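Long-range contacts in ribosome-inactivating protein 3 (Zea mays, PDB 2PQG), which belongs to the ribosome-inactivating protein family of plants, pairing a mixed beta-sheet with a set of packed helices: residues T3-V8 with E55-T60; R59-T64 with D134-K139; G82-F87 with L96-R101; A126-A131 with V178-M183. All blocks are in the same frame, centred on the assembly; numbering follows the deposited sequence.

Contact 1: residues T3-V8 with E55-T60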
# COMPACT_ATOMS: atom_id res chain seq x y z
N THR A 3 -12.55 -4.86 -10.49
CA THR A 3 -12.24 -3.45 -10.32
C THR A 3 -12.95 -2.84 -9.11
O THR A 3 -14.05 -3.25 -8.74
CB THR A 3 -12.61 -2.63 -11.58
OG1 THR A 3 -11.78 -3.04 -12.67
CG2 THR A 3 -12.41 -1.15 -11.33
N GLU A 4 -12.30 -1.85 -8.49
CA GLU A 4 -12.95 -0.97 -7.53
C GLU A 4 -12.64 0.46 -8.02
O GLU A 4 -11.62 0.70 -8.70
CB GLU A 4 -12.40 -1.12 -6.11
CG GLU A 4 -12.36 -2.54 -5.61
CD GLU A 4 -13.73 -3.18 -5.50
OE1 GLU A 4 -14.69 -2.48 -5.13
OE2 GLU A 4 -13.83 -4.40 -5.76
N ILE A 5 -13.52 1.40 -7.70
CA ILE A 5 -13.35 2.79 -8.11
C ILE A 5 -13.56 3.73 -6.93
O ILE A 5 -14.57 3.64 -6.23
CB ILE A 5 -14.34 3.19 -9.22
CG1 ILE A 5 -14.07 2.36 -10.48
CG2 ILE A 5 -14.20 4.67 -9.53
CD1 ILE A 5 -15.09 2.57 -11.58
N PHE A 6 -12.59 4.62 -6.70
CA PHE A 6 -12.70 5.58 -5.62
C PHE A 6 -12.54 7.02 -6.15
O PHE A 6 -11.50 7.38 -6.68
CB PHE A 6 -11.64 5.33 -4.53
CG PHE A 6 -11.82 6.21 -3.33
CD1 PHE A 6 -10.74 6.87 -2.77
CD2 PHE A 6 -13.09 6.41 -2.79
CE1 PHE A 6 -10.92 7.74 -1.69
CE2 PHE A 6 -13.28 7.27 -1.71
CZ PHE A 6 -12.19 7.94 -1.16
N PRO A 7 -13.60 7.85 -6.03
CA PRO A 7 -13.61 9.25 -6.48
C PRO A 7 -12.90 10.08 -5.42
O PRO A 7 -13.54 10.75 -4.60
CB PRO A 7 -15.09 9.56 -6.59
CG PRO A 7 -15.70 8.69 -5.51
CD PRO A 7 -14.92 7.41 -5.54
N VAL A 8 -11.57 10.03 -5.43
CA VAL A 8 -10.77 10.71 -4.42
C VAL A 8 -11.45 12.00 -3.94
O VAL A 8 -11.84 12.11 -2.78
CB VAL A 8 -9.37 11.05 -4.94
CG1 VAL A 8 -8.48 11.52 -3.80
CG2 VAL A 8 -8.76 9.85 -5.64
N GLU A 55 -9.19 1.80 -9.17
CA GLU A 55 -9.02 3.00 -9.96
C GLU A 55 -9.27 4.23 -9.11
O GLU A 55 -10.39 4.45 -8.65
CB GLU A 55 -9.98 3.03 -11.15
CG GLU A 55 -9.59 4.05 -12.20
CD GLU A 55 -10.73 4.43 -13.13
OE1 GLU A 55 -11.44 3.51 -13.59
OE2 GLU A 55 -10.92 5.64 -13.40
N LEU A 56 -8.22 5.02 -8.87
CA LEU A 56 -8.35 6.23 -8.09
C LEU A 56 -8.48 7.43 -9.04
O LEU A 56 -7.58 7.72 -9.83
CB LEU A 56 -7.13 6.42 -7.19
CG LEU A 56 -6.75 5.21 -6.34
CD1 LEU A 56 -5.48 5.53 -5.54
CD2 LEU A 56 -7.89 4.85 -5.42
N LYS A 57 -9.60 8.12 -8.94
CA LYS A 57 -9.86 9.27 -9.81
C LYS A 57 -9.98 10.58 -9.06
O LYS A 57 -10.46 10.61 -7.91
CB LYS A 57 -11.17 9.07 -10.57
CG LYS A 57 -11.50 7.62 -10.93
CD LYS A 57 -12.99 7.39 -11.13
CE LYS A 57 -13.37 7.42 -12.59
NZ LYS A 57 -14.40 8.45 -12.88
N THR A 58 -9.52 11.65 -9.69
CA THR A 58 -9.78 12.98 -9.18
C THR A 58 -10.89 13.63 -9.99
O THR A 58 -11.74 12.95 -10.57
CB THR A 58 -8.52 13.87 -9.25
OG1 THR A 58 -8.24 14.20 -10.62
CG2 THR A 58 -7.33 13.14 -8.66
N ARG A 59 -10.87 14.95 -10.02
CA ARG A 59 -11.68 15.74 -10.96
C ARG A 59 -10.89 15.96 -12.25
O ARG A 59 -11.44 16.35 -13.28
CB ARG A 59 -11.95 17.12 -10.35
CG ARG A 59 -12.20 18.23 -11.38
CD ARG A 59 -12.39 19.59 -10.75
NE ARG A 59 -12.84 20.59 -11.71
CZ ARG A 59 -12.21 20.87 -12.85
NH1 ARG A 59 -11.10 20.22 -13.18
NH2 ARG A 59 -12.69 21.80 -13.67
N THR A 60 -9.58 15.72 -12.18
CA THR A 60 -8.70 16.01 -13.30
C THR A 60 -8.23 14.73 -13.99
O THR A 60 -8.42 14.55 -15.19
CB THR A 60 -7.46 16.82 -12.85
OG1 THR A 60 -7.87 18.15 -12.49
CG2 THR A 60 -6.44 16.90 -13.98

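Contact 2: residues R59-T64 with D134-K139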
# COMPACT_ATOMS: atom_id res chain seq x y z
N ARG A 59 -10.87 14.95 -10.02
CA ARG A 59 -11.68 15.74 -10.96
C ARG A 59 -10.89 15.96 -12.25
O ARG A 59 -11.44 16.35 -13.28
CB ARG A 59 -11.95 17.12 -10.35
CG ARG A 59 -12.20 18.23 -11.38
CD ARG A 59 -12.39 19.59 -10.75
NE ARG A 59 -12.84 20.59 -11.71
CZ ARG A 59 -12.21 20.87 -12.85
NH1 ARG A 59 -11.10 20.22 -13.18
NH2 ARG A 59 -12.69 21.80 -13.67
N THR A 60 -9.58 15.72 -12.18
CA THR A 60 -8.70 16.01 -13.30
C THR A 60 -8.23 14.73 -13.99
O THR A 60 -8.42 14.55 -15.19
CB THR A 60 -7.46 16.82 -12.85
OG1 THR A 60 -7.87 18.15 -12.49
CG2 THR A 60 -6.44 16.90 -13.98
N SER A 61 -7.62 13.84 -13.21
CA SER A 61 -6.91 12.71 -13.76
C SER A 61 -7.28 11.43 -13.03
O SER A 61 -8.24 11.39 -12.27
CB SER A 61 -5.40 12.93 -13.66
OG SER A 61 -4.70 12.04 -14.49
N SER A 62 -6.50 10.37 -13.27
CA SER A 62 -6.75 9.09 -12.61
C SER A 62 -5.65 8.06 -12.89
O SER A 62 -4.85 8.21 -13.82
CB SER A 62 -8.09 8.50 -13.06
OG SER A 62 -8.06 8.14 -14.44
N ILE A 63 -5.61 7.03 -12.05
CA ILE A 63 -4.65 5.94 -12.21
C ILE A 63 -5.28 4.66 -11.69
O ILE A 63 -6.16 4.69 -10.83
CB ILE A 63 -3.32 6.18 -11.45
CG1 ILE A 63 -3.58 6.34 -9.95
CG2 ILE A 63 -2.61 7.38 -12.01
CD1 ILE A 63 -2.31 6.36 -9.10
N THR A 64 -4.83 3.53 -12.21
CA THR A 64 -5.33 2.25 -11.76
C THR A 64 -4.20 1.54 -11.02
O THR A 64 -3.06 1.53 -11.48
CB THR A 64 -5.79 1.37 -12.94
OG1 THR A 64 -6.67 2.12 -13.78
CG2 THR A 64 -6.51 0.13 -12.42
N ASP A 134 -0.18 13.41 -9.58
CA ASP A 134 1.26 13.37 -9.83
C ASP A 134 1.64 12.13 -10.62
O ASP A 134 2.28 12.22 -11.67
CB ASP A 134 2.01 13.36 -8.50
CG ASP A 134 3.43 13.88 -8.62
OD1 ASP A 134 4.13 13.52 -9.58
OD2 ASP A 134 3.84 14.65 -7.73
N LEU A 135 1.23 10.96 -10.12
CA LEU A 135 1.54 9.69 -10.77
C LEU A 135 0.86 9.51 -12.13
O LEU A 135 1.34 8.75 -12.98
CB LEU A 135 1.19 8.52 -9.84
CG LEU A 135 2.06 8.44 -8.58
CD1 LEU A 135 1.54 7.35 -7.66
CD2 LEU A 135 3.53 8.19 -8.97
N ALA A 136 -0.25 10.21 -12.33
CA ALA A 136 -0.97 10.13 -13.60
C ALA A 136 -0.05 10.68 -14.68
O ALA A 136 -0.28 10.45 -15.86
CB ALA A 136 -2.25 10.94 -13.54
N LYS A 137 0.97 11.42 -14.26
CA LYS A 137 1.93 12.00 -15.18
C LYS A 137 3.30 11.34 -15.12
O LYS A 137 4.25 11.89 -15.67
CB LYS A 137 2.15 13.49 -14.90
CG LYS A 137 0.92 14.23 -14.46
CD LYS A 137 1.14 15.71 -14.62
CE LYS A 137 -0.14 16.47 -14.33
NZ LYS A 137 -0.27 17.66 -15.22
N LYS A 138 3.42 10.18 -14.47
CA LYS A 138 4.72 9.53 -14.39
C LYS A 138 5.39 9.63 -15.74
O LYS A 138 4.86 9.19 -16.76
CB LYS A 138 4.62 8.05 -14.00
CG LYS A 138 5.98 7.36 -14.01
CD LYS A 138 6.73 7.55 -12.71
CE LYS A 138 8.23 7.54 -12.94
NZ LYS A 138 8.68 6.45 -13.85
N LYS A 139 6.57 10.22 -15.72
CA LYS A 139 7.36 10.46 -16.90
C LYS A 139 8.47 9.45 -16.98
O LYS A 139 8.85 8.84 -15.99
CB LYS A 139 7.98 11.85 -16.80
CG LYS A 139 8.89 12.02 -15.56
CD LYS A 139 8.16 11.71 -14.24
CE LYS A 139 8.84 12.31 -13.05
NZ LYS A 139 9.81 11.40 -12.38

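Contact 3: residues G82-F87 with L96-R101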
# COMPACT_ATOMS: atom_id res chain seq x y z
N GLY A 82 -2.20 4.78 -20.64
CA GLY A 82 -2.06 3.34 -20.75
C GLY A 82 -0.67 2.76 -20.54
O GLY A 82 -0.35 1.71 -21.09
N VAL A 83 0.17 3.43 -19.76
CA VAL A 83 1.51 2.90 -19.51
C VAL A 83 1.55 2.26 -18.13
O VAL A 83 1.20 2.89 -17.13
CB VAL A 83 2.57 4.00 -19.53
CG1 VAL A 83 3.94 3.40 -19.25
CG2 VAL A 83 2.56 4.71 -20.87
N TRP A 84 1.96 1.00 -18.08
CA TRP A 84 2.03 0.29 -16.80
C TRP A 84 3.42 0.41 -16.22
O TRP A 84 4.42 0.17 -16.89
CB TRP A 84 1.70 -1.19 -16.96
CG TRP A 84 0.23 -1.47 -17.04
CD1 TRP A 84 -0.51 -1.68 -18.17
CD2 TRP A 84 -0.69 -1.56 -15.94
NE1 TRP A 84 -1.82 -1.89 -17.84
CE2 TRP A 84 -1.96 -1.83 -16.48
CE3 TRP A 84 -0.56 -1.45 -14.55
CZ2 TRP A 84 -3.11 -1.97 -15.69
CZ3 TRP A 84 -1.69 -1.59 -13.76
CH2 TRP A 84 -2.95 -1.86 -14.33
N TRP A 85 3.47 0.79 -14.95
CA TRP A 85 4.72 0.95 -14.23
C TRP A 85 4.77 -0.07 -13.12
O TRP A 85 3.93 -0.05 -12.22
CB TRP A 85 4.80 2.35 -13.65
CG TRP A 85 4.96 3.39 -14.68
CD1 TRP A 85 3.98 4.14 -15.28
CD2 TRP A 85 6.19 3.80 -15.26
NE1 TRP A 85 4.53 5.00 -16.19
CE2 TRP A 85 5.89 4.83 -16.19
CE3 TRP A 85 7.53 3.43 -15.05
CZ2 TRP A 85 6.88 5.45 -16.95
CZ3 TRP A 85 8.51 4.06 -15.82
CH2 TRP A 85 8.19 5.07 -16.74
N GLU A 86 5.75 -0.96 -13.19
CA GLU A 86 5.88 -2.03 -12.21
C GLU A 86 7.07 -1.96 -11.26
O GLU A 86 8.17 -1.54 -11.63
CB GLU A 86 5.90 -3.36 -12.95
CG GLU A 86 5.63 -4.56 -12.07
CD GLU A 86 5.72 -5.85 -12.85
OE1 GLU A 86 5.64 -5.80 -14.10
OE2 GLU A 86 5.86 -6.92 -12.21
N PHE A 87 6.83 -2.38 -10.02
CA PHE A 87 7.87 -2.40 -9.00
C PHE A 87 8.95 -3.40 -9.42
O PHE A 87 8.65 -4.57 -9.68
CB PHE A 87 7.28 -2.83 -7.65
CG PHE A 87 6.69 -1.70 -6.86
CD1 PHE A 87 5.42 -1.81 -6.31
CD2 PHE A 87 7.42 -0.54 -6.63
CE1 PHE A 87 4.89 -0.79 -5.53
CE2 PHE A 87 6.90 0.48 -5.85
CZ PHE A 87 5.63 0.35 -5.30
N LEU A 96 3.23 -7.96 -14.51
CA LEU A 96 2.26 -7.23 -15.32
C LEU A 96 2.48 -7.51 -16.81
O LEU A 96 3.60 -7.75 -17.27
CB LEU A 96 2.39 -5.72 -15.08
CG LEU A 96 2.31 -5.25 -13.62
CD1 LEU A 96 2.33 -3.72 -13.56
CD2 LEU A 96 1.04 -5.80 -12.98
N GLY A 97 1.38 -7.49 -17.56
CA GLY A 97 1.46 -7.68 -19.00
C GLY A 97 1.24 -6.30 -19.61
O GLY A 97 1.23 -5.29 -18.89
N ASP A 98 1.07 -6.22 -20.92
CA ASP A 98 0.83 -4.95 -21.62
C ASP A 98 2.00 -4.00 -21.71
O ASP A 98 1.81 -2.80 -21.55
CB ASP A 98 -0.36 -4.20 -21.00
CG ASP A 98 -1.71 -4.79 -21.40
OD1 ASP A 98 -1.74 -5.74 -22.22
OD2 ASP A 98 -2.74 -4.31 -20.88
N ASN A 99 3.20 -4.51 -21.95
CA ASN A 99 4.39 -3.66 -22.09
C ASN A 99 4.72 -2.84 -20.85
O ASN A 99 4.90 -1.62 -20.94
CB ASN A 99 4.22 -2.70 -23.28
CG ASN A 99 4.38 -3.40 -24.62
OD1 ASN A 99 3.77 -3.00 -25.61
ND2 ASN A 99 5.22 -4.43 -24.67
N PRO A 100 4.81 -3.49 -19.69
CA PRO A 100 5.12 -2.75 -18.46
C PRO A 100 6.54 -2.21 -18.39
O PRO A 100 7.48 -2.83 -18.90
CB PRO A 100 4.81 -3.76 -17.36
CG PRO A 100 5.19 -5.05 -17.99
CD PRO A 100 4.65 -4.93 -19.41
N ARG A 101 6.69 -1.05 -17.76
CA ARG A 101 7.99 -0.42 -17.58
C ARG A 101 8.43 -0.60 -16.13
O ARG A 101 7.61 -0.57 -15.21
CB ARG A 101 7.90 1.07 -17.91
CG ARG A 101 7.86 1.34 -19.37
CD ARG A 101 7.65 2.81 -19.66
NE ARG A 101 8.28 3.18 -20.93
CZ ARG A 101 9.59 3.27 -21.11
NH1 ARG A 101 10.08 3.61 -22.30
NH2 ARG A 101 10.43 3.04 -20.10
O HOH W 1 -4.42 -2.23 -19.77
O HOH W 2 2.62 -0.14 -20.48

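Contact 4: residues A126-A131 with V178-M183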
# COMPACT_ATOMS: atom_id res chain seq x y z
N ALA A 126 -6.55 14.95 0.54
CA ALA A 126 -5.76 15.90 -0.24
C ALA A 126 -4.44 15.25 -0.65
O ALA A 126 -3.96 15.46 -1.77
CB ALA A 126 -5.50 17.17 0.57
N GLU A 127 -3.86 14.48 0.26
CA GLU A 127 -2.61 13.77 0.02
C GLU A 127 -2.79 12.73 -1.08
O GLU A 127 -1.88 12.49 -1.88
CB GLU A 127 -2.13 13.07 1.30
CG GLU A 127 -1.77 13.99 2.46
CD GLU A 127 -0.44 14.70 2.26
OE1 GLU A 127 0.35 14.27 1.37
OE2 GLU A 127 -0.18 15.68 3.00
N MET A 128 -3.96 12.09 -1.10
CA MET A 128 -4.24 11.08 -2.12
C MET A 128 -4.55 11.73 -3.48
O MET A 128 -4.26 11.17 -4.53
CB MET A 128 -5.42 10.20 -1.69
CG MET A 128 -5.66 9.02 -2.62
SD MET A 128 -7.08 8.00 -2.13
CE MET A 128 -6.40 7.03 -0.81
N THR A 129 -5.16 12.92 -3.44
CA THR A 129 -5.49 13.66 -4.66
C THR A 129 -4.21 14.06 -5.40
O THR A 129 -4.10 13.85 -6.61
CB THR A 129 -6.32 14.94 -4.34
OG1 THR A 129 -7.57 14.56 -3.75
CG2 THR A 129 -6.59 15.75 -5.61
N ARG A 130 -3.24 14.60 -4.67
CA ARG A 130 -1.97 15.02 -5.26
C ARG A 130 -1.13 13.84 -5.76
O ARG A 130 -0.43 13.94 -6.77
CB ARG A 130 -1.17 15.85 -4.25
CG ARG A 130 -1.79 17.19 -3.92
CD ARG A 130 -0.78 18.13 -3.30
NE ARG A 130 -0.44 17.77 -1.93
CZ ARG A 130 -1.24 17.95 -0.89
NH1 ARG A 130 -2.44 18.50 -1.06
NH2 ARG A 130 -0.84 17.60 0.33
N ALA A 131 -1.18 12.73 -5.04
CA ALA A 131 -0.44 11.54 -5.42
C ALA A 131 -0.93 10.99 -6.75
O ALA A 131 -0.12 10.65 -7.62
CB ALA A 131 -0.57 10.48 -4.34
N VAL A 178 4.31 5.53 -1.81
CA VAL A 178 4.22 5.00 -0.45
C VAL A 178 3.05 5.60 0.34
O VAL A 178 2.75 5.15 1.45
CB VAL A 178 5.54 5.21 0.33
CG1 VAL A 178 5.67 6.66 0.76
CG2 VAL A 178 5.61 4.25 1.52
N LYS A 179 2.38 6.61 -0.21
CA LYS A 179 1.23 7.19 0.47
C LYS A 179 0.02 6.33 0.13
O LYS A 179 -0.87 6.12 0.96
CB LYS A 179 1.00 8.62 -0.00
CG LYS A 179 2.05 9.61 0.43
CD LYS A 179 1.74 11.00 -0.09
CE LYS A 179 2.71 12.02 0.47
NZ LYS A 179 2.75 11.96 1.95
N LEU A 180 -0.01 5.83 -1.11
CA LEU A 180 -1.11 4.99 -1.58
C LEU A 180 -0.96 3.56 -1.06
O LEU A 180 -1.95 2.88 -0.82
CB LEU A 180 -1.16 4.98 -3.11
CG LEU A 180 -1.34 6.35 -3.78
CD1 LEU A 180 -1.30 6.18 -5.29
CD2 LEU A 180 -2.64 7.01 -3.33
N VAL A 181 0.28 3.12 -0.90
CA VAL A 181 0.55 1.79 -0.40
C VAL A 181 -0.01 1.67 1.01
O VAL A 181 -0.65 0.68 1.35
CB VAL A 181 2.07 1.48 -0.39
CG1 VAL A 181 2.33 0.13 0.29
CG2 VAL A 181 2.61 1.44 -1.81
N VAL A 182 0.21 2.69 1.84
CA VAL A 182 -0.29 2.66 3.21
C VAL A 182 -1.80 2.89 3.30
O VAL A 182 -2.49 2.18 4.02
CB VAL A 182 0.45 3.68 4.11
CG1 VAL A 182 -0.09 3.60 5.52
CG2 VAL A 182 1.93 3.39 4.12
N MET A 183 -2.31 3.89 2.58
CA MET A 183 -3.75 4.20 2.59
C MET A 183 -4.60 3.09 1.97
O MET A 183 -5.69 2.79 2.47
CB MET A 183 -4.05 5.51 1.86
CG MET A 183 -3.63 6.78 2.59
SD MET A 183 -4.13 8.29 1.74
CE MET A 183 -2.77 8.53 0.55

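Contact 1: residues T3-V8 with E55-T60
The carbonyl oxygen of Glu55 is gripped by two consecutive residues of the strand beside it: Phe6 N donates to Glu55 O over 2.9 Å, and Ile5 CA adds a C-H...O contact to the same Glu55 O at 3.4 Å. This is parallel beta pairing, in which the outermost strand 2-7 lies along strand 51-57 at one margin of the protein's mixed sheet. Bonding passes to and fro between the strands. Glu55 N reaches Glu4 O at 2.7 Å and is almost straight, with 175° at the hydrogen; Lys57 N follows, meeting Phe6 O at 3.0 Å. The pairing runs out at Pro7, the centre of an inverse gamma turn, beyond which Val8 N makes a weak bond to Lys57 O.

The two faces differ in character. On the outer one, Ile5 and Glu55 run alongside each other. With chi1 at -63° Ile5 keeps CG1 beside its own backbone N and sends CG2 the other way, so that Ile5 CG2 presses on Lys57 CD at a close 3.4 Å, where the bent lysine chain crosses it. The opposite face, that of Phe6 and Leu56, is buried: Leu56 CD2 lies at the edge of the Phe6 ring, 3.9 Å from Phe6 CB. Helix 125-135 covers this face, while the Phe6 ring leads away to stack on Phe18. From the turn beyond the strand, Val8 CG2 rests on Leu56 CB at 4.1 Å. Where strand 51-57 has ended, an ST turn forms: Thr58 OG1 accepts from Thr60 N at 2.6 Å and also bonds Ser61 N and Asn133 ND2.

Contact 2: residues R59-T64 with D134-K139
Ile63 lays its CG2 methyl against the backbone of Ala136, with Ile63 CG2 3.6 Å from Ala136 CA and 3.9 Å from Ala136 CB. Its other branch reaches toward helix 125-135, where Ile63 CD1 touches Leu135 CB at 4.2 Å. The torsion explains this two-way reach: chi1 of 59° sets CG1 between the backbone N and the carbonyl carbon, leaving CG2 beside the N. As a result CG2 meets mainly Ala136, while CD1 reaches the Leu135 side chain. Ala136 CB also approaches Ser62 O, at 3.8 Å. Its modelled closeness to Ser61 OG is too short to be trusted.

One shell further out, a type I turn from Leu135 to Lys138 shapes the chain that follows Leu135, with Lys138 N bonded to Leu135 O at 2.9 Å. Leu135 is backed by Thr173 and Leu177 of helix 171-189, and Pro80 packs on both Ser61 and Ala136. On the strand side, Ile63 is placed by its backbone pairing with Leu56.

The cross-contact is thus methyl packing over a small area, 173 Å² in all. With no directional bonds between the two segments, their fit probably depends on the shape of the surfaces that meet.

Contact 3: residues G82-F87 with L96-R101
Parallel strand pairing joins Trp84-Glu86 to Arg101 at a margin of the mixed sheet, where the loop after strand 84-86 returns to lay down the outermost strand, 101-102. Two bonds define it: Arg101 N gives its hydrogen to Trp84 O at 2.7 Å, and Glu86 N reaches Arg101 O at 2.8 Å.

The side chains extend the pairing. Arg101 runs alongside Trp85, pointing the same way, and its CB makes a CH-pi contact over the indole, 3.9 Å from the centroid of the Trp85 six-membered ring and 23° off the normal. The guanidinium is turned 32° from the ring plane. Lys138 adds a cation-pi contact to the same indole.

Trp84 serves the loop instead. The Leu96 side chain runs roughly perpendicular to that of Trp84, with Leu96 CD1 3.8 Å from Trp84 CE3, and also slides past the aliphatic part of Glu86, whose OE2 bonds Leu95 N. Two waters join the segments. One lies in the indole plane, accepting from Trp84 NE1 at 3.3 Å and donating to Asp98 OD2 at 2.9 Å; the second accepts from Trp84 N at 2.7 Å and donates to Asn99 O at 2.8 Å.

The two strands are consecutive and parallel, joined by an irregular loop rather than a tight hairpin, at the edge of the mixed sheet of this ribosome-inactivating protein.

Contact 4: residues A126-A131 with V178-M183
Met128 and Met183 run antiparallel alongside each other at the buried heart of this helix crossing, with Met128 CE 3.6 Å from Met183 SD. Beside them Leu180 CD2 touches two residues of the other helix, meeting Met128 CG at 3.7 Å and, more loosely, Ala131 CB at 4.2 Å. Met128 gets there by swinging CG anti to its own nitrogen (chi1 -173°), which carries a side chain that starts out along the flank over to its partners. The short helical axes approach to 9.9 Å, with 130° between their N-to-C directions.

The other side is looser and polar. Glu127 OE1 and Lys179 NZ form a salt bridge at 3.4 Å, its hydrogen bond weak, while Arg130 NH2 from the same helix as Glu127 meets Glu127 OE2 at 3.4 Å. One carboxylate thus joins both cations in a salt-bridge network, one oxygen to each. Lys179 NZ has a further partner in Thr122 O, and the exposed Arg130 marks the direction of solvent.

Around the crossing, Val178, Val181 and Val182 of helix 171-189 pack on helix 109-112, Tyr15 OH bonds Met183 O, and strands 2-7 and 51-57 rest on the pair through Phe6 on Met128 and Leu56 on Leu180.

How the contacts relate
Contact 4 is the buried core of the set, while contacts 1, 2 and 3 are partly buried and all reach one mixed sheet. Contacts 1 and 3 close its two margins with parallel backbone bonds, their centres about 19 Å apart. Chemistry follows place: backbone bonding at both sheet edges, with bridging waters in contact 3, methyl packing where strand 62-68 meets helix 125-135, and thioethers with a salt-bridge network between helices. Contact 2 links these worlds. Leu56-Ile63 backbone pairing of neighbouring strands ties it to contact 1, it shares helix 125-135 with contact 4, and contact 3 nests within the chain loop that it closes. Leu180 of contact 4 touches Leu56, Ile63 and Leu135, joining contacts 1, 2 and 4.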